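Local coordinates for protein endoglucanase A (Clostridium cellulolyticum, PDB 1EDG) that probably hydrolyses internal beta-1,4-glucosidic bonds of cellulose, as a family 5 glycoside hydrolase with a TIM-barrel catalytic domain, at residues H254-W259 against I305-A310; E170-G175 against G223-P228; N245-I250 against R299-I304. All coordinates share one frame; numbering follows the deposited sequence.

Interaction 1 of 3, residues H254-W259 against I305-A310; sequences HAYCPW and IGECGA
Ala255 gives its backbone N-H to the carbonyl oxygen of Glu307, 3.2 Å from Ala255 N to Glu307 O. The bond ties the segment 254-259, where strand 249-254 passes into a loop, to the C-terminal part of its parallel neighbour, strand 303-308, in 305-310. Further on a water takes over the bridging: it accepts from Gly309 N at 2.9 Å and donates to Ala255 O, which is also reached by Tyr326. Tyr256 forms the centre of an inverse gamma turn. At Gly309 phi is positive, and a CB would run into the preceding carbonyl oxygen.

The side chains meet around Glu307. With CG set anti to its carbonyl carbon (chi1 -68°) and the chain extended beyond, Glu307 runs over one face of the His254 imidazole. Glu307 CG stands 3.7 Å from the centroid of the His254 ring and only 6° off its normal, a CH-pi contact. The carboxylate continues over this face, its plane 22° from that of the ring, and Glu307 OE2 lies 3.3 Å from His254 CE1.

This is the C-terminal rim of a beta/alpha barrel, and Glu307 lies near the C-terminal end of the seventh strand, where family 5 enzymes carry the catalytic nucleophile, so Glu307 probably has that role.

Tyr256 grips the other carboxylate oxygen: its OH donates to Glu307 OE1 at 2.6 Å, reaching it from the anti side, slightly out of the carboxylate plane. Since Arg79 holds Glu307 OE2 in a salt bridge, both oxygens are engaged and rotation of the group is restrained. His254 is steadied in turn by a hydrogen bond between His254 ND1 and Glu170 OE2, while Gly309 O meets the edge of the Tyr256 ring, 3.7 Å from Tyr256 CD1.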
ATOM      1  N   HIS A 254      -2.021   6.583   0.304  1.00  7.96           N
ATOM      2  CA  HIS A 254      -1.244   6.275   1.503  1.00  8.05           C
ATOM      3  C   HIS A 254      -1.498   7.478   2.385  1.00  9.32           C
ATOM      4  O   HIS A 254      -1.470   8.612   1.902  1.00 10.74           O
ATOM      5  CB  HIS A 254       0.253   6.136   1.193  1.00  7.38           C
ATOM      6  CG  HIS A 254       0.590   4.943   0.349  1.00  7.38           C
ATOM      7  ND1 HIS A 254       1.852   4.717  -0.150  1.00  8.02           N
ATOM      8  CD2 HIS A 254      -0.174   3.911  -0.085  1.00  6.80           C
ATOM      9  CE1 HIS A 254       1.857   3.599  -0.857  1.00  7.75           C
ATOM     10  NE2 HIS A 254       0.641   3.091  -0.833  1.00  8.23           N
ATOM     11  N   ALA A 255      -1.777   7.259   3.664  1.00  8.56           N
ATOM     12  CA  ALA A 255      -2.061   8.396   4.518  1.00  9.85           C
ATOM     13  C   ALA A 255      -1.688   8.238   5.976  1.00 11.75           C
ATOM     14  O   ALA A 255      -2.477   7.749   6.782  1.00 12.49           O
ATOM     15  CB  ALA A 255      -3.529   8.777   4.390  1.00 10.92           C
ATOM     16  N   TYR A 256      -0.483   8.677   6.318  1.00 11.48           N
ATOM     17  CA  TYR A 256      -0.010   8.639   7.693  1.00 12.09           C
ATOM     18  C   TYR A 256      -0.359  10.030   8.222  1.00 13.84           C
ATOM     19  O   TYR A 256       0.510  10.887   8.358  1.00 16.09           O
ATOM     20  CB  TYR A 256       1.507   8.424   7.721  1.00 11.86           C
ATOM     21  CG  TYR A 256       1.973   7.112   7.123  1.00 11.13           C
ATOM     22  CD1 TYR A 256       2.130   5.983   7.919  1.00 12.50           C
ATOM     23  CD2 TYR A 256       2.323   7.019   5.770  1.00 11.40           C
ATOM     24  CE1 TYR A 256       2.636   4.791   7.390  1.00 11.87           C
ATOM     25  CE2 TYR A 256       2.827   5.831   5.232  1.00 11.55           C
ATOM     26  CZ  TYR A 256       2.987   4.723   6.047  1.00 11.16           C
ATOM     27  OH  TYR A 256       3.537   3.565   5.548  1.00 11.38           O
ATOM     28  N   CYS A 257      -1.644  10.259   8.476  1.00 14.64           N
ATOM     29  CA  CYS A 257      -2.141  11.565   8.931  1.00 18.27           C
ATOM     30  C   CYS A 257      -2.742  11.565  10.342  1.00 17.31           C
ATOM     31  O   CYS A 257      -3.539  10.690  10.673  1.00 16.82           O
ATOM     32  CB  CYS A 257      -3.198  12.071   7.947  1.00 18.77           C
ATOM     33  SG  CYS A 257      -2.689  12.016   6.212  1.00 25.19           S
ATOM     34  N   PRO A 258      -2.368  12.547  11.186  1.00 16.60           N
ATOM     35  CA  PRO A 258      -1.421  13.633  10.898  1.00 16.36           C
ATOM     36  C   PRO A 258       0.019  13.130  11.039  1.00 15.82           C
ATOM     37  O   PRO A 258       0.331  12.375  11.961  1.00 14.37           O
ATOM     38  CB  PRO A 258      -1.770  14.677  11.959  1.00 15.49           C
ATOM     39  CG  PRO A 258      -2.144  13.834  13.134  1.00 16.08           C
ATOM     40  CD  PRO A 258      -2.997  12.742  12.510  1.00 15.90           C
ATOM     41  N   TRP A 259       0.892  13.574  10.139  1.00 17.37           N
ATOM     42  CA  TRP A 259       2.294  13.150  10.130  1.00 17.90           C
ATOM     43  C   TRP A 259       3.114  13.390  11.399  1.00 16.87           C
ATOM     44  O   TRP A 259       3.913  12.534  11.782  1.00 18.07           O
ATOM     45  CB  TRP A 259       3.026  13.751   8.922  1.00 18.48           C
ATOM     46  CG  TRP A 259       4.462  13.295   8.806  1.00 19.91           C
ATOM     47  CD1 TRP A 259       5.583  14.045   9.031  1.00 20.90           C
ATOM     48  CD2 TRP A 259       4.920  11.981   8.465  1.00 20.45           C
ATOM     49  NE1 TRP A 259       6.708  13.277   8.853  1.00 21.22           N
ATOM     50  CE2 TRP A 259       6.331  12.007   8.504  1.00 21.35           C
ATOM     51  CE3 TRP A 259       4.277  10.783   8.134  1.00 21.01           C
ATOM     52  CZ2 TRP A 259       7.111  10.880   8.224  1.00 22.26           C
ATOM     53  CZ3 TRP A 259       5.053   9.657   7.856  1.00 22.35           C
ATOM     54  CH2 TRP A 259       6.456   9.717   7.903  1.00 21.82           C
ATOM     55  N   ILE A 305      -6.516   2.278   1.166  1.00  6.26           N
ATOM     56  CA  ILE A 305      -5.448   3.007   1.849  1.00  7.18           C
ATOM     57  C   ILE A 305      -4.396   1.896   2.025  1.00  9.06           C
ATOM     58  O   ILE A 305      -4.482   1.076   2.951  1.00  8.62           O
ATOM     59  CB  ILE A 305      -5.903   3.579   3.221  1.00  7.73           C
ATOM     60  CG1 ILE A 305      -6.954   4.680   3.011  1.00  9.74           C
ATOM     61  CG2 ILE A 305      -4.705   4.150   3.985  1.00  6.73           C
ATOM     62  CD1 ILE A 305      -7.544   5.245   4.290  1.00  9.37           C
ATOM     63  N   GLY A 306      -3.472   1.824   1.061  1.00  7.66           N
ATOM     64  CA  GLY A 306      -2.446   0.799   1.057  1.00  7.18           C
ATOM     65  C   GLY A 306      -1.400   0.875   2.150  1.00  7.41           C
ATOM     66  O   GLY A 306      -0.662  -0.089   2.357  1.00  7.46           O
ATOM     67  N   GLU A 307      -1.293   2.029   2.801  1.00  7.32           N
ATOM     68  CA  GLU A 307      -0.334   2.211   3.889  1.00  8.57           C
ATOM     69  C   GLU A 307      -0.867   3.185   4.934  1.00  8.84           C
ATOM     70  O   GLU A 307      -1.357   4.270   4.595  1.00  8.19           O
ATOM     71  CB  GLU A 307       1.020   2.739   3.382  1.00  8.34           C
ATOM     72  CG  GLU A 307       1.820   1.777   2.523  1.00  8.00           C
ATOM     73  CD  GLU A 307       3.222   2.291   2.199  1.00  8.60           C
ATOM     74  OE1 GLU A 307       3.765   3.128   2.949  1.00  9.12           O
ATOM     75  OE2 GLU A 307       3.787   1.841   1.191  1.00  9.57           O
ATOM     76  N   CYS A 308      -0.796   2.764   6.194  1.00  7.85           N
ATOM     77  CA  CYS A 308      -1.203   3.585   7.331  1.00  9.03           C
ATOM     78  C   CYS A 308      -0.507   3.024   8.578  1.00  9.35           C
ATOM     79  O   CYS A 308       0.107   1.953   8.521  1.00  9.11           O
ATOM     80  CB  CYS A 308      -2.731   3.605   7.503  1.00  9.83           C
ATOM     81  SG  CYS A 308      -3.490   2.021   7.891  1.00 10.91           S
ATOM     82  N   GLY A 309      -0.540   3.778   9.672  1.00 10.04           N
ATOM     83  CA  GLY A 309       0.091   3.320  10.897  1.00 10.99           C
ATOM     84  C   GLY A 309       0.635   4.478  11.709  1.00 11.93           C
ATOM     85  O   GLY A 309       0.570   5.629  11.279  1.00 12.68           O
ATOM     86  N   ALA A 310       1.151   4.171  12.895  1.00 12.08           N
ATOM     87  CA  ALA A 310       1.723   5.174  13.783  1.00 11.95           C
ATOM     88  C   ALA A 310       2.961   4.566  14.430  1.00 13.48           C
ATOM     89  O   ALA A 310       2.933   3.431  14.907  1.00 13.75           O
ATOM     90  CB  ALA A 310       0.712   5.589  14.848  1.00 14.25           C
TER
HETATM   91  O   HOH W   1      -2.017   6.308   9.637  1.00 12.99           O

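Interaction 2 of 3, residues E170-G175 against G223-P228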
ATOM      1  N   GLU A 170       4.763   5.129  -4.891  1.00  8.36           N
ATOM      2  CA  GLU A 170       4.638   6.558  -4.619  1.00  8.74           C
ATOM      3  C   GLU A 170       5.405   7.349  -5.684  1.00  9.34           C
ATOM      4  O   GLU A 170       6.402   8.008  -5.382  1.00 10.07           O
ATOM      5  CB  GLU A 170       5.165   6.888  -3.210  1.00  9.61           C
ATOM      6  CG  GLU A 170       4.320   6.294  -2.079  1.00 10.00           C
ATOM      7  CD  GLU A 170       4.829   6.637  -0.680  1.00 12.71           C
ATOM      8  OE1 GLU A 170       5.943   7.176  -0.528  1.00 13.71           O
ATOM      9  OE2 GLU A 170       4.099   6.359   0.291  1.00 13.50           O
ATOM     10  N   PRO A 171       4.941   7.301  -6.944  1.00 10.34           N
ATOM     11  CA  PRO A 171       5.625   8.030  -8.026  1.00 10.39           C
ATOM     12  C   PRO A 171       5.712   9.516  -7.666  1.00 11.76           C
ATOM     13  O   PRO A 171       4.718  10.135  -7.275  1.00 10.54           O
ATOM     14  CB  PRO A 171       4.742   7.750  -9.243  1.00  9.71           C
ATOM     15  CG  PRO A 171       3.376   7.582  -8.639  1.00 10.16           C
ATOM     16  CD  PRO A 171       3.639   6.775  -7.394  1.00 10.08           C
ATOM     17  N   ARG A 172       6.911  10.081  -7.766  1.00 13.04           N
ATOM     18  CA  ARG A 172       7.110  11.469  -7.378  1.00 14.55           C
ATOM     19  C   ARG A 172       8.421  11.997  -7.950  1.00 14.38           C
ATOM     20  O   ARG A 172       9.207  11.236  -8.516  1.00 14.46           O
ATOM     21  CB  ARG A 172       7.179  11.533  -5.847  1.00 13.13           C
ATOM     22  CG  ARG A 172       8.387  10.782  -5.271  1.00 13.36           C
ATOM     23  CD  ARG A 172       8.257  10.523  -3.780  1.00 15.07           C
ATOM     24  NE  ARG A 172       9.472   9.940  -3.212  1.00 15.04           N
ATOM     25  CZ  ARG A 172       9.828   8.661  -3.317  1.00 15.78           C
ATOM     26  NH1 ARG A 172       9.065   7.796  -3.968  1.00 14.90           N
ATOM     27  NH2 ARG A 172      10.957   8.241  -2.760  1.00 15.99           N
ATOM     28  N   LEU A 173       8.663  13.292  -7.765  1.00 16.35           N
ATOM     29  CA  LEU A 173       9.897  13.917  -8.233  1.00 17.58           C
ATOM     30  C   LEU A 173      10.952  13.835  -7.130  1.00 17.26           C
ATOM     31  O   LEU A 173      11.104  14.761  -6.334  1.00 18.96           O
ATOM     32  CB  LEU A 173       9.645  15.379  -8.623  1.00 17.10           C
ATOM     33  CG  LEU A 173       8.713  15.603  -9.817  1.00 16.37           C
ATOM     34  CD1 LEU A 173       8.422  17.087  -9.972  1.00 17.18           C
ATOM     35  CD2 LEU A 173       9.333  15.029 -11.087  1.00 16.51           C
ATOM     36  N   VAL A 174      11.666  12.714  -7.075  1.00 18.64           N
ATOM     37  CA  VAL A 174      12.699  12.512  -6.061  1.00 19.35           C
ATOM     38  C   VAL A 174      13.746  13.617  -6.163  1.00 22.50           C
ATOM     39  O   VAL A 174      14.226  13.932  -7.253  1.00 23.31           O
ATOM     40  CB  VAL A 174      13.394  11.137  -6.216  1.00 19.54           C
ATOM     41  CG1 VAL A 174      14.416  10.939  -5.115  1.00 19.30           C
ATOM     42  CG2 VAL A 174      12.367  10.015  -6.178  1.00 18.78           C
ATOM     43  N   GLY A 175      14.070  14.228  -5.031  1.00 24.68           N
ATOM     44  CA  GLY A 175      15.056  15.291  -5.024  1.00 26.68           C
ATOM     45  C   GLY A 175      14.452  16.676  -5.152  1.00 27.45           C
ATOM     46  O   GLY A 175      15.033  17.650  -4.671  1.00 29.91           O
ATOM     47  N   GLY A 223      -1.988   8.406  -7.359  1.00 10.31           N
ATOM     48  CA  GLY A 223      -1.798   9.720  -7.945  1.00 10.44           C
ATOM     49  C   GLY A 223      -0.421  10.141  -7.456  1.00 10.30           C
ATOM     50  O   GLY A 223       0.322   9.307  -6.934  1.00 10.30           O
ATOM     51  N   TYR A 224      -0.084  11.420  -7.572  1.00 11.06           N
ATOM     52  CA  TYR A 224       1.224  11.919  -7.132  1.00 11.55           C
ATOM     53  C   TYR A 224       1.537  11.529  -5.677  1.00 12.61           C
ATOM     54  O   TYR A 224       0.770  11.853  -4.761  1.00 11.66           O
ATOM     55  CB  TYR A 224       1.296  13.444  -7.307  1.00 12.34           C
ATOM     56  CG  TYR A 224       2.692  14.019  -7.164  1.00 12.73           C
ATOM     57  CD1 TYR A 224       3.586  14.002  -8.231  1.00 12.72           C
ATOM     58  CD2 TYR A 224       3.123  14.550  -5.953  1.00 13.75           C
ATOM     59  CE1 TYR A 224       4.883  14.495  -8.093  1.00 13.65           C
ATOM     60  CE2 TYR A 224       4.415  15.044  -5.801  1.00 14.88           C
ATOM     61  CZ  TYR A 224       5.293  15.010  -6.872  1.00 14.12           C
ATOM     62  OH  TYR A 224       6.585  15.452  -6.697  1.00 15.00           O
ATOM     63  N   VAL A 225       2.668  10.839  -5.490  1.00 11.53           N
ATOM     64  CA  VAL A 225       3.166  10.333  -4.196  1.00 12.22           C
ATOM     65  C   VAL A 225       2.110   9.537  -3.422  1.00 12.15           C
ATOM     66  O   VAL A 225       2.217   9.378  -2.201  1.00 11.19           O
ATOM     67  CB  VAL A 225       3.727  11.449  -3.265  1.00 14.37           C
ATOM     68  CG1 VAL A 225       4.697  10.859  -2.243  1.00 15.06           C
ATOM     69  CG2 VAL A 225       4.458  12.462  -4.052  1.00 21.60           C
ATOM     70  N   ALA A 226       1.119   9.013  -4.143  1.00 10.27           N
ATOM     71  CA  ALA A 226       0.013   8.254  -3.556  1.00  9.24           C
ATOM     72  C   ALA A 226      -0.707   9.046  -2.459  1.00 10.30           C
ATOM     73  O   ALA A 226      -1.291   8.463  -1.543  1.00 11.40           O
ATOM     74  CB  ALA A 226       0.501   6.905  -3.009  1.00  8.69           C
ATOM     75  N   SER A 227      -0.662  10.374  -2.529  1.00 10.38           N
ATOM     76  CA  SER A 227      -1.336  11.186  -1.517  1.00 11.65           C
ATOM     77  C   SER A 227      -2.832  11.310  -1.824  1.00 11.51           C
ATOM     78  O   SER A 227      -3.272  11.080  -2.959  1.00 11.33           O
ATOM     79  CB  SER A 227      -0.702  12.578  -1.419  1.00 12.80           C
ATOM     80  OG  SER A 227      -0.907  13.323  -2.602  1.00 16.73           O
ATOM     81  N   PRO A 228      -3.648  11.600  -0.799  1.00 13.34           N
ATOM     82  CA  PRO A 228      -5.087  11.744  -1.035  1.00 13.79           C
ATOM     83  C   PRO A 228      -5.326  12.861  -2.058  1.00 13.57           C
ATOM     84  O   PRO A 228      -6.125  12.698  -2.984  1.00 12.81           O
ATOM     85  CB  PRO A 228      -5.616  12.122   0.349  1.00 13.85           C
ATOM     86  CG  PRO A 228      -4.686  11.395   1.269  1.00 14.79           C
ATOM     87  CD  PRO A 228      -3.338  11.666   0.640  1.00 13.40           C
TER
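Arg172 packs on Val225 where two loops at the C-terminal rim of the beta/alpha barrel run against each other: 170-175 follows strand 163-166, and the loop 223-228 follows the neighbouring strand 219-222. The side chain of Arg172 can be followed outward. Its CB presses on Val225, 3.4 Å from Val225 CG2, and lies 4.1 Å from Tyr224 OH. CG lies between the backbone N and the carbonyl carbon (chi1 64°), and from there the chain extends so that CD passes Val225 CG1 at 3.9 Å. The tip then leaves the second loop. NE makes a salt bridge with Glu179, and NH1 donates back to its own segment, 3.0 Å from Arg172 NH1 to Glu170 O, with that oxygen in the guanidinium plane. Val174 CG2 lies over one face of the guanidinium group, toward its rim.

Two hydrogen bonds join the loops. Val225 N donates to Pro171 O at 2.8 Å, and the same carbonyl oxygen lies over one face of the Tyr224 ring. Val225 and Ala226 both have left-handed backbone angles, which curl the loop into a tight turn and bring Ala226 CB to 4.0 Å from Glu170 CG, below a carboxylate that pairs with His254.

Tyr224, with CG anti to its backbone N (chi1 -168°), reaches along 170-175 and crosses Leu173 at about a right angle. Its hydroxyl also bonds to the carbonyl of Asn178, and it accepts the backbone N-H of Leu173, 3.2 Å from Leu173 N to Tyr224 OH.

Interaction 3 of 3, residues N245-I250 against R299-I304; sequences NNNKII and RGIPVI
The N-terminal entrances of the sixth and seventh strands of the beta/alpha barrel meet here, where Asn247 reaches across to Gly300 just before the strands 249-254 and 303-308 begin. Asn247 itself has left-handed backbone angles, and its CG stands anti to the backbone N (chi1 -159°), projecting the amide at the incoming chain. Its nitrogen donates to the backbone, 3.0 Å from Asn247 ND2 to Gly300 O; the bond is bent, 145° at the hydrogen, and the acceptor is tilted from the amide plane. The oxygen of the same amide rests beside the proline ring, with Asn247 OD1 3.5 Å from Pro302 CD.

Past this side-chain to backbone hydrogen bond the contact turns apolar. Ile250 CG1 touches Pro302 CG at 3.8 Å, the two side chains crossing roughly at right angles. The other branch, Ile250 CG2, lies by Pro302 O and packs against Ile304 CG1, also at 3.8 Å. Between the backbones, Ile250 CA makes a CA-H...O contact of 3.6 Å with Pro302 O.

Gly300, with positive phi, is the C-prime residue of the Schellman motif that ends helix 279-297, and Asn20 also donates to its carbonyl. Val26 and Leu29 of helix 21-29 pack on Pro302 and Ile304 respectively, while Met220 of strand 219-222 touches both Ile250 and Ile304.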
ATOM      1  N   ASN A 245     -14.877  -4.596 -19.484  1.00 27.11           N
ATOM      2  CA  ASN A 245     -14.534  -4.505 -18.071  1.00 23.27           C
ATOM      3  C   ASN A 245     -15.331  -3.342 -17.517  1.00 20.15           C
ATOM      4  O   ASN A 245     -15.562  -2.346 -18.211  1.00 16.88           O
ATOM      5  CB  ASN A 245     -13.039  -4.217 -17.870  1.00 23.23           C
ATOM      6  CG  ASN A 245     -12.220  -5.472 -17.635  1.00 24.60           C
ATOM      7  OD1 ASN A 245     -12.740  -6.591 -17.649  1.00 25.49           O
ATOM      8  ND2 ASN A 245     -10.931  -5.289 -17.401  1.00 22.32           N
ATOM      9  N   ASN A 246     -15.748  -3.462 -16.267  1.00 17.09           N
ATOM     10  CA  ASN A 246     -16.496  -2.399 -15.635  1.00 15.54           C
ATOM     11  C   ASN A 246     -16.046  -2.248 -14.193  1.00 13.29           C
ATOM     12  O   ASN A 246     -16.076  -3.212 -13.425  1.00 11.90           O
ATOM     13  CB  ASN A 246     -17.999  -2.691 -15.696  1.00 18.37           C
ATOM     14  CG  ASN A 246     -18.833  -1.588 -15.067  1.00 21.40           C
ATOM     15  OD1 ASN A 246     -18.680  -0.410 -15.395  1.00 22.75           O
ATOM     16  ND2 ASN A 246     -19.712  -1.964 -14.147  1.00 24.75           N
ATOM     17  N   ASN A 247     -15.532  -1.064 -13.871  1.00 11.80           N
ATOM     18  CA  ASN A 247     -15.102  -0.733 -12.514  1.00 12.27           C
ATOM     19  C   ASN A 247     -14.047  -1.691 -11.946  1.00 11.82           C
ATOM     20  O   ASN A 247     -14.184  -2.172 -10.819  1.00 11.14           O
ATOM     21  CB  ASN A 247     -16.346  -0.703 -11.603  1.00 11.33           C
ATOM     22  CG  ASN A 247     -16.138   0.100 -10.340  1.00 11.25           C
ATOM     23  OD1 ASN A 247     -15.392   1.073 -10.321  1.00 12.08           O
ATOM     24  ND2 ASN A 247     -16.847  -0.278  -9.281  1.00 12.18           N
ATOM     25  N   LYS A 248     -13.002  -1.971 -12.725  1.00 10.25           N
ATOM     26  CA  LYS A 248     -11.932  -2.870 -12.279  1.00 10.99           C
ATOM     27  C   LYS A 248     -10.655  -2.137 -11.848  1.00 10.41           C
ATOM     28  O   LYS A 248      -9.621  -2.769 -11.617  1.00 12.20           O
ATOM     29  CB  LYS A 248     -11.596  -3.898 -13.365  1.00  9.74           C
ATOM     30  CG  LYS A 248     -12.631  -4.997 -13.521  1.00 12.60           C
ATOM     31  CD  LYS A 248     -12.733  -5.814 -12.248  1.00 15.75           C
ATOM     32  CE  LYS A 248     -13.695  -6.971 -12.400  1.00 17.86           C
ATOM     33  NZ  LYS A 248     -15.090  -6.490 -12.537  1.00 22.48           N
ATOM     34  N   ILE A 249     -10.721  -0.810 -11.753  1.00  9.25           N
ATOM     35  CA  ILE A 249      -9.561  -0.010 -11.354  1.00  9.55           C
ATOM     36  C   ILE A 249      -9.797   0.563  -9.957  1.00  9.50           C
ATOM     37  O   ILE A 249     -10.816   1.209  -9.698  1.00  9.53           O
ATOM     38  CB  ILE A 249      -9.270   1.162 -12.351  1.00 11.23           C
ATOM     39  CG1 ILE A 249      -9.128   0.641 -13.792  1.00 11.51           C
ATOM     40  CG2 ILE A 249      -8.011   1.911 -11.928  1.00 11.31           C
ATOM     41  CD1 ILE A 249      -8.022  -0.361 -13.985  1.00 13.59           C
ATOM     42  N   ILE A 250      -8.848   0.309  -9.063  1.00  8.35           N
ATOM     43  CA  ILE A 250      -8.913   0.760  -7.677  1.00  8.55           C
ATOM     44  C   ILE A 250      -7.928   1.912  -7.445  1.00  8.44           C
ATOM     45  O   ILE A 250      -6.773   1.844  -7.880  1.00 10.36           O
ATOM     46  CB  ILE A 250      -8.538  -0.404  -6.715  1.00  8.73           C
ATOM     47  CG1 ILE A 250      -9.469  -1.592  -6.934  1.00  8.99           C
ATOM     48  CG2 ILE A 250      -8.595   0.056  -5.262  1.00  8.66           C
ATOM     49  CD1 ILE A 250      -9.038  -2.842  -6.189  1.00 10.31           C
ATOM     50  N   ARG A 299     -19.701   7.116  -4.786  1.00  9.94           N
ATOM     51  CA  ARG A 299     -20.092   6.851  -6.159  1.00 10.81           C
ATOM     52  C   ARG A 299     -19.789   5.423  -6.587  1.00 10.08           C
ATOM     53  O   ARG A 299     -19.900   5.094  -7.775  1.00 10.54           O
ATOM     54  CB  ARG A 299     -19.378   7.823  -7.104  1.00 13.08           C
ATOM     55  CG  ARG A 299     -19.657   9.288  -6.841  1.00 14.07           C
ATOM     56  CD  ARG A 299     -18.740  10.166  -7.687  1.00 15.68           C
ATOM     57  NE  ARG A 299     -18.773   9.791  -9.100  1.00 16.10           N
ATOM     58  CZ  ARG A 299     -17.696   9.546  -9.838  1.00 17.83           C
ATOM     59  NH1 ARG A 299     -16.482   9.638  -9.307  1.00 18.72           N
ATOM     60  NH2 ARG A 299     -17.828   9.197 -11.109  1.00 18.76           N
ATOM     61  N   GLY A 300     -19.346   4.585  -5.650  1.00  8.32           N
ATOM     62  CA  GLY A 300     -19.073   3.199  -5.996  1.00  8.39           C
ATOM     63  C   GLY A 300     -17.747   2.849  -6.658  1.00  8.87           C
ATOM     64  O   GLY A 300     -17.634   1.780  -7.273  1.00 10.48           O
ATOM     65  N   ILE A 301     -16.766   3.746  -6.582  1.00  9.40           N
ATOM     66  CA  ILE A 301     -15.437   3.493  -7.150  1.00  8.86           C
ATOM     67  C   ILE A 301     -14.568   3.103  -5.956  1.00  8.12           C
ATOM     68  O   ILE A 301     -14.445   3.869  -4.995  1.00  7.65           O
ATOM     69  CB  ILE A 301     -14.871   4.747  -7.853  1.00  9.49           C
ATOM     70  CG1 ILE A 301     -15.752   5.095  -9.058  1.00 11.46           C
ATOM     71  CG2 ILE A 301     -13.439   4.495  -8.327  1.00  9.06           C
ATOM     72  CD1 ILE A 301     -15.539   6.474  -9.572  1.00 13.64           C
ATOM     73  N   PRO A 302     -13.981   1.891  -5.988  1.00  9.23           N
ATOM     74  CA  PRO A 302     -13.142   1.426  -4.878  1.00  8.31           C
ATOM     75  C   PRO A 302     -11.841   2.188  -4.630  1.00  9.72           C
ATOM     76  O   PRO A 302     -11.156   2.607  -5.575  1.00  8.81           O
ATOM     77  CB  PRO A 302     -12.900  -0.040  -5.227  1.00  8.74           C
ATOM     78  CG  PRO A 302     -12.939  -0.057  -6.707  1.00  9.93           C
ATOM     79  CD  PRO A 302     -14.069   0.870  -7.049  1.00  9.48           C
ATOM     80  N   VAL A 303     -11.513   2.343  -3.346  1.00  8.32           N
ATOM     81  CA  VAL A 303     -10.294   3.011  -2.894  1.00  7.72           C
ATOM     82  C   VAL A 303      -9.679   2.178  -1.758  1.00  9.11           C
ATOM     83  O   VAL A 303     -10.393   1.645  -0.897  1.00  8.28           O
ATOM     84  CB  VAL A 303     -10.579   4.435  -2.352  1.00  8.22           C
ATOM     85  CG1 VAL A 303      -9.273   5.096  -1.898  1.00  9.43           C
ATOM     86  CG2 VAL A 303     -11.256   5.299  -3.414  1.00  8.22           C
ATOM     87  N   ILE A 304      -8.357   2.049  -1.778  1.00  7.39           N
ATOM     88  CA  ILE A 304      -7.644   1.300  -0.752  1.00  7.56           C
ATOM     89  C   ILE A 304      -6.538   2.168  -0.161  1.00  7.84           C
ATOM     90  O   ILE A 304      -5.783   2.805  -0.900  1.00  8.69           O
ATOM     91  CB  ILE A 304      -6.991   0.000  -1.333  1.00  7.54           C
ATOM     92  CG1 ILE A 304      -8.055  -1.049  -1.664  1.00  7.12           C
ATOM     93  CG2 ILE A 304      -5.969  -0.576  -0.354  1.00  7.46           C
ATOM     94  CD1 ILE A 304      -7.491  -2.299  -2.321  1.00  7.42           C
TER

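Interactions 1 and 3 hold the same pair of neighbouring strands, 249-254 and 303-308, at opposite ends. Although all three contacts are largely buried, their chemistry follows place: interaction 3, at the strand entrances and farthest from the chain centre, is mainly aliphatic with one side-chain to backbone hydrogen bond, whereas interaction 1, nearest that centre, gathers charged and aromatic groups around a carboxylate. Interaction 2 joins two loops at the same rim as interaction 1, through two backbone N-H donors together with side-chain packing. These two touch directly, His254 joining them through both its backbone and its ring. Interactions 2 and 3 do not touch.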